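Local coordinates for putative uncharacterized protein (Chaetomium thermophilum, PDB 4XRI), which acts as a HEAT-repeat nuclear transport receptor of the importin-beta family, carrying protein cargo into the nucleus, and probably binds a small GTPase, at residues C235-T238 / R244-Q247; G192-E197 / R227-Q232; L278-D283 / K289-F294. The protein carries 2 engineered substitutions. All coordinates share one frame; numbering follows the deposited sequence.

Contact 1: residues C235-T238 / R244-Q247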
ATOM      1  N   CYS A 235      28.266   0.552  18.082  1.00 37.82           N
ATOM      2  CA  CYS A 235      29.097  -0.558  17.627  1.00 42.81           C
ATOM      3  C   CYS A 235      29.561  -1.405  18.807  1.00 45.04           C
ATOM      4  O   CYS A 235      29.591  -2.635  18.736  1.00 46.27           O
ATOM      5  CB  CYS A 235      30.302  -0.038  16.839  1.00 42.87           C
ATOM      6  SG  CYS A 235      29.892   0.629  15.204  1.00 43.01           S
ATOM      7  N   GLU A 236      29.916  -0.725  19.892  1.00 43.56           N
ATOM      8  CA  GLU A 236      30.331  -1.370  21.131  1.00 48.33           C
ATOM      9  C   GLU A 236      29.219  -2.245  21.696  1.00 45.46           C
ATOM     10  O   GLU A 236      29.455  -3.366  22.151  1.00 38.65           O
ATOM     11  CB  GLU A 236      30.745  -0.309  22.157  1.00 59.08           C
ATOM     12  CG  GLU A 236      31.063  -0.841  23.543  1.00 55.78           C
ATOM     13  CD  GLU A 236      31.496   0.259  24.503  1.00 63.19           C
ATOM     14  OE1 GLU A 236      32.704   0.579  24.537  1.00 61.85           O
ATOM     15  OE2 GLU A 236      30.628   0.806  25.220  1.00 60.02           O
ATOM     16  N   ALA A 237      27.998  -1.722  21.644  1.00 38.83           N
ATOM     17  CA  ALA A 237      26.840  -2.383  22.228  1.00 40.32           C
ATOM     18  C   ALA A 237      26.401  -3.607  21.425  1.00 44.78           C
ATOM     19  O   ALA A 237      25.767  -4.513  21.966  1.00 40.99           O
ATOM     20  CB  ALA A 237      25.689  -1.396  22.356  1.00 36.87           C
ATOM     21  N   THR A 238      26.746  -3.639  20.139  1.00 42.34           N
ATOM     22  CA  THR A 238      26.381  -4.771  19.287  1.00 39.25           C
ATOM     23  C   THR A 238      27.148  -6.032  19.678  1.00 43.98           C
ATOM     24  O   THR A 238      26.716  -7.149  19.388  1.00 45.77           O
ATOM     25  CB  THR A 238      26.641  -4.484  17.792  1.00 45.73           C
ATOM     26  OG1 THR A 238      28.034  -4.221  17.586  1.00 48.19           O
ATOM     27  CG2 THR A 238      25.823  -3.299  17.316  1.00 32.29           C
ATOM     28  N   ARG A 244      19.817  -8.816  25.089  1.00 49.22           N
ATOM     29  CA  ARG A 244      18.914  -7.673  24.997  1.00 52.71           C
ATOM     30  C   ARG A 244      19.642  -6.420  24.522  1.00 38.30           C
ATOM     31  O   ARG A 244      19.129  -5.678  23.686  1.00 41.75           O
ATOM     32  CB  ARG A 244      18.241  -7.412  26.348  1.00 57.81           C
ATOM     33  CG  ARG A 244      17.117  -8.380  26.668  1.00 66.89           C
ATOM     34  CD  ARG A 244      15.881  -8.057  25.848  1.00 79.89           C
ATOM     35  NE  ARG A 244      15.071  -9.242  25.587  1.00 90.34           N
ATOM     36  CZ  ARG A 244      13.897  -9.222  24.966  1.00 91.97           C
ATOM     37  NH1 ARG A 244      13.232 -10.351  24.766  1.00 92.28           N
ATOM     38  NH2 ARG A 244      13.386  -8.071  24.548  1.00 92.75           N
ATOM     39  N   ILE A 245      20.838  -6.195  25.057  1.00 44.10           N
ATOM     40  CA  ILE A 245      21.641  -5.034  24.684  1.00 46.56           C
ATOM     41  C   ILE A 245      22.015  -5.091  23.205  1.00 46.75           C
ATOM     42  O   ILE A 245      21.937  -4.085  22.497  1.00 43.70           O
ATOM     43  CB  ILE A 245      22.919  -4.937  25.535  1.00 42.87           C
ATOM     44  CG1 ILE A 245      22.563  -4.860  27.021  1.00 42.59           C
ATOM     45  CG2 ILE A 245      23.751  -3.734  25.121  1.00 40.09           C
ATOM     46  CD1 ILE A 245      23.761  -4.650  27.922  1.00 40.44           C
ATOM     47  N   GLN A 246      22.418  -6.277  22.754  1.00 39.45           N
ATOM     48  CA  GLN A 246      22.702  -6.520  21.343  1.00 39.08           C
ATOM     49  C   GLN A 246      21.515  -6.139  20.469  1.00 34.43           C
ATOM     50  O   GLN A 246      21.666  -5.426  19.475  1.00 37.54           O
ATOM     51  CB  GLN A 246      23.058  -7.990  21.104  1.00 41.86           C
ATOM     52  CG  GLN A 246      24.517  -8.338  21.321  1.00 48.58           C
ATOM     53  CD  GLN A 246      24.912  -9.620  20.610  1.00 55.67           C
ATOM     54  OE1 GLN A 246      24.364 -10.687  20.880  1.00 49.80           O
ATOM     55  NE2 GLN A 246      25.857  -9.515  19.685  1.00 66.22           N
ATOM     56  N   GLN A 247      20.340  -6.626  20.853  1.00 34.23           N
ATOM     57  CA  GLN A 247      19.105  -6.361  20.121  1.00 38.89           C
ATOM     58  C   GLN A 247      18.819  -4.870  20.002  1.00 42.23           C
ATOM     59  O   GLN A 247      18.495  -4.378  18.923  1.00 45.80           O
ATOM     60  CB  GLN A 247      17.922  -7.059  20.796  1.00 44.16           C
ATOM     61  CG  GLN A 247      17.982  -8.570  20.743  1.00 48.66           C
ATOM     62  CD  GLN A 247      16.824  -9.222  21.472  1.00 60.61           C
ATOM     63  OE1 GLN A 247      15.668  -8.840  21.289  1.00 65.03           O
ATOM     64  NE2 GLN A 247      17.132 -10.202  22.313  1.00 55.30           N
TER

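Contact 2: residues G192-E197 / R227-Q232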
ATOM      1  N   GLY A 192      24.932   6.180  29.356  1.00 45.95           N
ATOM      2  CA  GLY A 192      24.148   5.119  29.952  1.00 33.11           C
ATOM      3  C   GLY A 192      24.298   3.817  29.192  1.00 46.73           C
ATOM      4  O   GLY A 192      24.121   2.740  29.752  1.00 42.27           O
ATOM      5  N   ALA A 193      24.622   3.920  27.907  1.00 40.33           N
ATOM      6  CA  ALA A 193      24.667   2.758  27.021  1.00 42.98           C
ATOM      7  C   ALA A 193      26.044   2.100  26.984  1.00 46.66           C
ATOM      8  O   ALA A 193      26.186   0.968  26.522  1.00 48.86           O
ATOM      9  CB  ALA A 193      24.248   3.161  25.614  1.00 34.44           C
ATOM     10  N   ARG A 194      27.055   2.810  27.475  1.00 44.76           N
ATOM     11  CA  ARG A 194      28.432   2.328  27.411  1.00 49.48           C
ATOM     12  C   ARG A 194      28.668   1.106  28.286  1.00 47.94           C
ATOM     13  O   ARG A 194      27.942   0.867  29.250  1.00 44.59           O
ATOM     14  CB  ARG A 194      29.403   3.442  27.804  1.00 51.64           C
ATOM     15  CG  ARG A 194      29.821   4.307  26.636  1.00 60.20           C
ATOM     16  CD  ARG A 194      30.650   5.492  27.083  1.00 69.00           C
ATOM     17  NE  ARG A 194      31.048   6.320  25.951  1.00 71.65           N
ATOM     18  CZ  ARG A 194      31.531   7.552  26.058  1.00 73.18           C
ATOM     19  NH1 ARG A 194      31.676   8.107  27.254  1.00 81.97           N
ATOM     20  NH2 ARG A 194      31.865   8.230  24.970  1.00 67.06           N
ATOM     21  N   LYS A 195      29.694   0.335  27.940  1.00 51.23           N
ATOM     22  CA  LYS A 195      30.020  -0.880  28.679  1.00 55.53           C
ATOM     23  C   LYS A 195      30.569  -0.546  30.060  1.00 54.21           C
ATOM     24  O   LYS A 195      30.601  -1.396  30.948  1.00 53.95           O
ATOM     25  CB  LYS A 195      31.023  -1.736  27.901  1.00 59.42           C
ATOM     26  CG  LYS A 195      32.407  -1.127  27.742  1.00 65.44           C
ATOM     27  CD  LYS A 195      33.332  -2.095  27.014  1.00 74.55           C
ATOM     28  CE  LYS A 195      34.713  -1.504  26.785  1.00 76.39           C
ATOM     29  NZ  LYS A 195      34.663  -0.275  25.949  1.00 80.80           N
ATOM     30  N   GLU A 196      30.990   0.702  30.237  1.00 47.93           N
ATOM     31  CA  GLU A 196      31.447   1.174  31.538  1.00 57.55           C
ATOM     32  C   GLU A 196      30.279   1.260  32.517  1.00 60.27           C
ATOM     33  O   GLU A 196      30.476   1.326  33.729  1.00 60.44           O
ATOM     34  CB  GLU A 196      32.138   2.534  31.413  1.00 62.80           C
ATOM     35  CG  GLU A 196      33.527   2.475  30.793  1.00 74.99           C
ATOM     36  CD  GLU A 196      33.495   2.262  29.291  1.00 83.52           C
ATOM     37  OE1 GLU A 196      32.443   2.529  28.673  1.00 79.95           O
ATOM     38  OE2 GLU A 196      34.522   1.824  28.731  1.00 85.77           O
ATOM     39  N   GLU A 197      29.063   1.271  31.980  1.00 58.12           N
ATOM     40  CA  GLU A 197      27.863   1.192  32.804  1.00 53.28           C
ATOM     41  C   GLU A 197      27.686  -0.238  33.301  1.00 55.05           C
ATOM     42  O   GLU A 197      27.449  -1.147  32.508  1.00 55.83           O
ATOM     43  CB  GLU A 197      26.629   1.649  32.020  1.00 45.62           C
ATOM     44  CG  GLU A 197      25.306   1.285  32.676  1.00 48.73           C
ATOM     45  CD  GLU A 197      25.126   1.932  34.036  1.00 54.20           C
ATOM     46  OE1 GLU A 197      25.480   3.121  34.182  1.00 57.43           O
ATOM     47  OE2 GLU A 197      24.639   1.248  34.960  1.00 49.43           O
ATOM     48  N   ARG A 227      28.683  12.244  15.414  1.00 62.90           N
ATOM     49  CA  ARG A 227      28.580  11.037  14.606  1.00 57.71           C
ATOM     50  C   ARG A 227      29.412   9.904  15.200  1.00 46.43           C
ATOM     51  O   ARG A 227      28.887   8.836  15.513  1.00 42.78           O
ATOM     52  CB  ARG A 227      29.024  11.318  13.169  1.00 59.01           C
ATOM     53  CG  ARG A 227      28.339  10.446  12.137  1.00 67.05           C
ATOM     54  CD  ARG A 227      28.949  10.603  10.752  1.00 74.70           C
ATOM     55  NE  ARG A 227      28.844  11.960  10.224  1.00 82.46           N
ATOM     56  CZ  ARG A 227      29.886  12.703   9.871  1.00 83.14           C
ATOM     57  NH1 ARG A 227      31.116  12.219   9.986  1.00 85.21           N
ATOM     58  NH2 ARG A 227      29.699  13.928   9.400  1.00 80.00           N
ATOM     59  N   ASN A 228      30.708  10.150  15.365  1.00 46.13           N
ATOM     60  CA  ASN A 228      31.621   9.158  15.923  1.00 54.68           C
ATOM     61  C   ASN A 228      31.252   8.772  17.352  1.00 54.97           C
ATOM     62  O   ASN A 228      31.395   7.615  17.748  1.00 55.86           O
ATOM     63  CB  ASN A 228      33.057   9.680  15.877  1.00 60.21           C
ATOM     64  CG  ASN A 228      33.584   9.809  14.460  1.00 68.71           C
ATOM     65  OD1 ASN A 228      33.481   8.879  13.659  1.00 67.01           O
ATOM     66  ND2 ASN A 228      34.144  10.970  14.141  1.00 77.85           N
ATOM     67  N   TYR A 229      30.783   9.756  18.114  1.00 55.29           N
ATOM     68  CA  TYR A 229      30.308   9.556  19.480  1.00 56.96           C
ATOM     69  C   TYR A 229      29.239   8.470  19.520  1.00 53.29           C
ATOM     70  O   TYR A 229      29.390   7.453  20.196  1.00 57.30           O
ATOM     71  CB  TYR A 229      29.763  10.879  20.035  1.00 57.51           C
ATOM     72  CG  TYR A 229      29.555  10.934  21.534  1.00 55.65           C
ATOM     73  CD1 TYR A 229      28.312  11.249  22.070  1.00 56.74           C
ATOM     74  CD2 TYR A 229      30.604  10.693  22.414  1.00 49.15           C
ATOM     75  CE1 TYR A 229      28.114  11.316  23.441  1.00 59.73           C
ATOM     76  CE2 TYR A 229      30.416  10.756  23.786  1.00 56.11           C
ATOM     77  CZ  TYR A 229      29.170  11.066  24.292  1.00 57.59           C
ATOM     78  OH  TYR A 229      28.984  11.127  25.654  1.00 58.20           O
ATOM     79  N   ILE A 230      28.171   8.695  18.764  1.00 49.98           N
ATOM     80  CA  ILE A 230      27.042   7.778  18.694  1.00 47.56           C
ATOM     81  C   ILE A 230      27.426   6.433  18.083  1.00 45.41           C
ATOM     82  O   ILE A 230      27.066   5.381  18.608  1.00 43.17           O
ATOM     83  CB  ILE A 230      25.893   8.395  17.883  1.00 46.68           C
ATOM     84  CG1 ILE A 230      25.365   9.638  18.599  1.00 54.58           C
ATOM     85  CG2 ILE A 230      24.786   7.383  17.659  1.00 42.26           C
ATOM     86  CD1 ILE A 230      24.454  10.494  17.751  1.00 50.32           C
ATOM     87  N   MET A 231      28.172   6.469  16.984  1.00 44.19           N
ATOM     88  CA  MET A 231      28.553   5.242  16.291  1.00 40.94           C
ATOM     89  C   MET A 231      29.455   4.358  17.149  1.00 39.87           C
ATOM     90  O   MET A 231      29.366   3.130  17.090  1.00 43.73           O
ATOM     91  CB  MET A 231      29.244   5.566  14.963  1.00 39.25           C
ATOM     92  CG  MET A 231      28.327   6.217  13.932  1.00 41.04           C
ATOM     93  SD  MET A 231      26.827   5.261  13.633  1.00 44.70           S
ATOM     94  CE  MET A 231      27.506   3.822  12.814  1.00 49.61           C
ATOM     95  N   GLN A 232      30.315   4.977  17.952  1.00 45.03           N
ATOM     96  CA  GLN A 232      31.222   4.212  18.801  1.00 47.47           C
ATOM     97  C   GLN A 232      30.457   3.387  19.830  1.00 48.08           C
ATOM     98  O   GLN A 232      30.724   2.200  19.999  1.00 41.36           O
ATOM     99  CB  GLN A 232      32.220   5.137  19.503  1.00 51.11           C
ATOM    100  CG  GLN A 232      33.334   4.409  20.254  1.00 61.54           C
ATOM    101  CD  GLN A 232      32.923   3.971  21.649  1.00 68.62           C
ATOM    102  OE1 GLN A 232      32.118   4.630  22.308  1.00 72.13           O
ATOM    103  NE2 GLN A 232      33.468   2.848  22.099  1.00 71.74           N
TER

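Contact 3: residues L278-D283 / K289-F294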
ATOM      1  N   LEU A 278      28.698 -10.911  12.057  1.00 35.31           N
ATOM      2  CA  LEU A 278      28.646 -11.624  13.326  1.00 42.37           C
ATOM      3  C   LEU A 278      27.214 -11.721  13.834  1.00 44.98           C
ATOM      4  O   LEU A 278      26.798 -12.755  14.353  1.00 42.34           O
ATOM      5  CB  LEU A 278      29.527 -10.933  14.374  1.00 40.19           C
ATOM      6  CG  LEU A 278      31.042 -10.898  14.158  1.00 46.16           C
ATOM      7  CD1 LEU A 278      31.719 -10.188  15.321  1.00 49.88           C
ATOM      8  CD2 LEU A 278      31.595 -12.305  13.989  1.00 48.27           C
ATOM      9  N   GLY A 279      26.465 -10.635  13.682  1.00 41.79           N
ATOM     10  CA  GLY A 279      25.090 -10.582  14.145  1.00 43.46           C
ATOM     11  C   GLY A 279      24.183 -11.571  13.439  1.00 44.25           C
ATOM     12  O   GLY A 279      23.332 -12.200  14.062  1.00 38.99           O
ATOM     13  N   MET A 280      24.368 -11.707  12.131  1.00 39.50           N
ATOM     14  CA  MET A 280      23.554 -12.616  11.329  1.00 39.48           C
ATOM     15  C   MET A 280      23.800 -14.075  11.695  1.00 42.23           C
ATOM     16  O   MET A 280      22.922 -14.922  11.529  1.00 43.28           O
ATOM     17  CB  MET A 280      23.829 -12.407   9.839  1.00 36.61           C
ATOM     18  CG  MET A 280      23.321 -11.089   9.288  1.00 45.16           C
ATOM     19  SD  MET A 280      23.646 -10.912   7.528  1.00 47.82           S
ATOM     20  CE  MET A 280      22.802 -12.355   6.894  1.00 48.18           C
ATOM     21  N   LYS A 281      24.995 -14.361  12.198  1.00 39.99           N
ATOM     22  CA  LYS A 281      25.379 -15.730  12.524  1.00 47.79           C
ATOM     23  C   LYS A 281      25.170 -16.039  14.005  1.00 55.30           C
ATOM     24  O   LYS A 281      25.604 -17.080  14.497  1.00 53.70           O
ATOM     25  CB  LYS A 281      26.840 -15.972  12.137  1.00 43.78           C
ATOM     26  CG  LYS A 281      27.135 -15.710  10.670  1.00 50.17           C
ATOM     27  CD  LYS A 281      28.610 -15.890  10.360  1.00 54.49           C
ATOM     28  CE  LYS A 281      29.040 -17.330  10.575  1.00 58.51           C
ATOM     29  NZ  LYS A 281      28.390 -18.254   9.606  1.00 62.03           N
ATOM     30  N   SER A 282      24.499 -15.133  14.708  1.00 53.19           N
ATOM     31  CA  SER A 282      24.281 -15.279  16.143  1.00 53.87           C
ATOM     32  C   SER A 282      23.378 -16.459  16.486  1.00 55.51           C
ATOM     33  O   SER A 282      22.503 -16.834  15.706  1.00 44.54           O
ATOM     34  CB  SER A 282      23.686 -13.996  16.719  1.00 51.73           C
ATOM     35  OG  SER A 282      23.328 -14.165  18.080  1.00 51.39           O
ATOM     36  N   ASP A 283      23.596 -17.034  17.663  1.00 54.47           N
ATOM     37  CA  ASP A 283      22.780 -18.143  18.145  1.00 55.46           C
ATOM     38  C   ASP A 283      21.424 -17.647  18.625  1.00 49.19           C
ATOM     39  O   ASP A 283      20.472 -18.419  18.737  1.00 46.53           O
ATOM     40  CB  ASP A 283      23.503 -18.893  19.269  1.00 65.89           C
ATOM     41  CG  ASP A 283      24.787 -19.546  18.798  1.00 76.62           C
ATOM     42  OD1 ASP A 283      24.849 -19.951  17.617  1.00 79.98           O
ATOM     43  OD2 ASP A 283      25.734 -19.656  19.606  1.00 80.87           O
ATOM     44  N   LYS A 289      17.842 -11.861  13.375  1.00 44.31           N
ATOM     45  CA  LYS A 289      16.789 -11.200  12.605  1.00 44.30           C
ATOM     46  C   LYS A 289      17.117  -9.740  12.330  1.00 40.33           C
ATOM     47  O   LYS A 289      16.929  -9.247  11.218  1.00 40.78           O
ATOM     48  CB  LYS A 289      15.450 -11.277  13.340  1.00 57.67           C
ATOM     49  CG  LYS A 289      14.743 -12.616  13.278  1.00 65.46           C
ATOM     50  CD  LYS A 289      13.385 -12.506  13.951  1.00 74.46           C
ATOM     51  CE  LYS A 289      12.719 -13.853  14.115  1.00 78.62           C
ATOM     52  NZ  LYS A 289      11.396 -13.709  14.780  1.00 76.76           N
ATOM     53  N   LEU A 290      17.591  -9.053  13.363  1.00 44.45           N
ATOM     54  CA  LEU A 290      17.892  -7.629  13.279  1.00 43.66           C
ATOM     55  C   LEU A 290      19.082  -7.349  12.367  1.00 41.09           C
ATOM     56  O   LEU A 290      19.117  -6.336  11.662  1.00 42.79           O
ATOM     57  CB  LEU A 290      18.160  -7.071  14.674  1.00 46.67           C
ATOM     58  CG  LEU A 290      16.914  -6.927  15.545  1.00 47.85           C
ATOM     59  CD1 LEU A 290      17.284  -6.668  16.994  1.00 44.12           C
ATOM     60  CD2 LEU A 290      16.045  -5.805  15.011  1.00 48.23           C
ATOM     61  N   ALA A 291      20.050  -8.259  12.384  1.00 37.79           N
ATOM     62  CA  ALA A 291      21.237  -8.120  11.558  1.00 43.57           C
ATOM     63  C   ALA A 291      20.905  -8.388  10.091  1.00 37.29           C
ATOM     64  O   ALA A 291      21.456  -7.747   9.202  1.00 42.31           O
ATOM     65  CB  ALA A 291      22.336  -9.056  12.043  1.00 40.55           C
ATOM     66  N   VAL A 292      20.005  -9.335   9.845  1.00 38.34           N
ATOM     67  CA  VAL A 292      19.522  -9.588   8.491  1.00 37.45           C
ATOM     68  C   VAL A 292      18.734  -8.379   8.004  1.00 46.02           C
ATOM     69  O   VAL A 292      18.860  -7.956   6.852  1.00 42.92           O
ATOM     70  CB  VAL A 292      18.639 -10.855   8.423  1.00 36.88           C
ATOM     71  CG1 VAL A 292      17.861 -10.900   7.113  1.00 36.38           C
ATOM     72  CG2 VAL A 292      19.493 -12.096   8.579  1.00 36.69           C
ATOM     73  N   GLU A 293      17.926  -7.823   8.903  1.00 43.59           N
ATOM     74  CA  GLU A 293      17.154  -6.623   8.617  1.00 45.11           C
ATOM     75  C   GLU A 293      18.063  -5.446   8.270  1.00 38.62           C
ATOM     76  O   GLU A 293      17.698  -4.585   7.465  1.00 41.17           O
ATOM     77  CB  GLU A 293      16.263  -6.276   9.813  1.00 43.60           C
ATOM     78  CG  GLU A 293      15.602  -4.904   9.751  1.00 51.59           C
ATOM     79  CD  GLU A 293      14.570  -4.792   8.644  1.00 65.14           C
ATOM     80  OE1 GLU A 293      14.094  -5.840   8.157  1.00 71.59           O
ATOM     81  OE2 GLU A 293      14.234  -3.652   8.259  1.00 67.29           O
ATOM     82  N   PHE A 294      19.247  -5.416   8.878  1.00 43.99           N
ATOM     83  CA  PHE A 294      20.240  -4.393   8.567  1.00 35.40           C
ATOM     84  C   PHE A 294      20.555  -4.380   7.082  1.00 34.56           C
ATOM     85  O   PHE A 294      20.583  -3.321   6.449  1.00 37.56           O
ATOM     86  CB  PHE A 294      21.529  -4.617   9.364  1.00 37.24           C
ATOM     87  CG  PHE A 294      22.645  -3.675   8.990  1.00 40.14           C
ATOM     88  CD1 PHE A 294      22.765  -2.444   9.613  1.00 36.55           C
ATOM     89  CD2 PHE A 294      23.575  -4.023   8.020  1.00 37.96           C
ATOM     90  CE1 PHE A 294      23.785  -1.578   9.274  1.00 37.78           C
ATOM     91  CE2 PHE A 294      24.594  -3.158   7.677  1.00 36.46           C
ATOM     92  CZ  PHE A 294      24.701  -1.938   8.307  1.00 35.66           C
TER

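Contact 1: residues C235-T238 / R244-Q247
Gln246 reaches across to the backbone of Thr238 and makes the one polar link between these two pieces of consecutive helices: its NE2 donates to Thr238 O at a short 2.5 Å. The bond is nearly straight, with an N-H...O angle of 169°, and Thr238 O lies almost exactly in the amide plane. The nitrogen meets the carbonyl close to head-on and slightly tilted from the carbonyl plane. The first torsion (chi1 -86°) sets CG anti to the carbonyl carbon and brings it 3.2 Å from Thr238 O; the extended chain beyond it carries NE2 to the same oxygen.

Thr238 presents this oxygen while its CB points away from the other helix. Its hydroxyl turns back on its own helix instead: OG1 donates to Cys235 O, also at 2.5 Å, while the backbone N of Thr238 makes just a weak bond to the same oxygen. The threonine is thus tied to the helical backbone on one hand and to the glutamine amide on the other.

The apolar part is small. Ile245 puts CG2 anti to its backbone N (chi1 -58°, measured to CG1), and this methyl branch meets Ala237 CB at 4.1 Å. The rest is packing on the main chain: Ala237 O lies 3.8 Å from Ile245 CG2 and 3.7 Å from Gln246 CA, so the two backbones come near each other without bulky side chains in between.

Helix 224-238 and helix 243-260 meet here just across the short link that joins them. Helix 200-212 covers the Ala237 and Ile245 side, helix 265-280 packs on Thr238 through Leu275, and helix 285-310 touches Gln246 through Val287, in the layered packing of a HEAT-repeat solenoid.

Contact 2: residues G192-E197 / R227-Q232
Arg194 sends its guanidinium to the ring of Tyr229, and this is where the contact is close: NH2 comes within 3.1 Å of Tyr229 CE2. The approach is oblique to both groups, their planes standing 82° apart, and it is centred on that one carbon; CD2 of the ring is already 3.8 Å from NH2 and the phenol OH 4.1 Å. Arg194 gets there by keeping its chain extended from CG to NE, while Tyr229 swings its ring out with CG anti to the backbone N (chi1 -165°). The ring also touches Leu186, Val190 and Gln191 of helix 182-193.

The other side is loose. Gln232 is exposed and bends at chi2, leaving its OE1 4.2 Å from Arg194 NE, too long for a hydrogen bond; a bound glycerol lies about 4 Å from its side chain. Lys195 and Glu196 in the turn also face solvent, and the salt bridge between Lys195 NZ and Glu196 OE2 is a weak one at 3.5 Å. The type I turn from Arg194 to Glu197 itself is held by Glu197 N on Arg194 O, at 3.0 Å.

Were Tyr229 an alanine, a gap beside helix 182-193 would be likely, and the Arg194 guanidinium would probably lose its neighbour and be freer to turn.

The contact joins the turn following helix 182-193 to helix 224-238 of the HEAT-repeat solenoid. With neither salt bridge nor hydrogen bond between the segments, it amounts to a charged group approaching an aromatic ring obliquely through one nitrogen, and it probably restrains the arginine only lightly.

Contact 3: residues L278-D283 / K289-F294
Ala291 pushes its methyl group straight into the backbone of Gly279 and Met280, and van der Waals packing on main-chain atoms is the first kind of interaction here. Ala291 CB lies 3.4 Å from Gly279 C and 3.3 Å from Met280 N. Gly279 brings no side chain to this place, and a beta carbon built on it would fall 2.9 Å from Ala291 CB; its absence lets the consecutive helices 265-280 and 285-310 of the HEAT-repeat solenoid pack so closely.

Side chain on side chain, Met280 does the work. With CG anti to its carbonyl carbon (chi1 -70°), the thioether chain runs along the second helix: CG packs 3.6 Å from Ala291 CB, and a bend at chi3 (58°) drops the terminal CE onto Val292 CG2 at 3.7 Å. The two side chains cross at about a right angle. Val335 and Leu336 of helix 324-340 touch Met280, and Ala357 and Cys361 of helix 354-369 touch Val292, so the pair is embedded among further helices.

No polar pair joins the two segments. Nearby bonds are made within the turn, from Ser282 N to Gly279 O at 3.2 Å and from Asp284 N to Ser282 OG, or to other helices, as between Leu290 O and Asn254 ND2.

The side chains that meet are all apolar, packing on one another and on main-chain atoms: small residues set the spacing, and a methionine bent at chi3 fills in beside them.

In chain order contact 2 comes first, then 1, then 3, all on the same side of the chain's centre in neighbouring helices of the solenoid; contact 2 is at the surface, contacts 1 and 3 are buried. Contacts 1 and 2 share helix 224-238, their centres 10 Å apart, and a salt bridge joins them: Glu236 OE1 takes Lys195 NZ at 2.6 Å. Contact 3 lies 11 Å from contact 1, centre to centre, and meets it where Gln247 O touches Leu290 CD1 at 3.2 Å. Contacts 2 and 3 stay separate, with nearest atoms about 7 Å apart. A bound sulfate about 5 Å from the Ile245 side chain probably came from the crystallisation liquor.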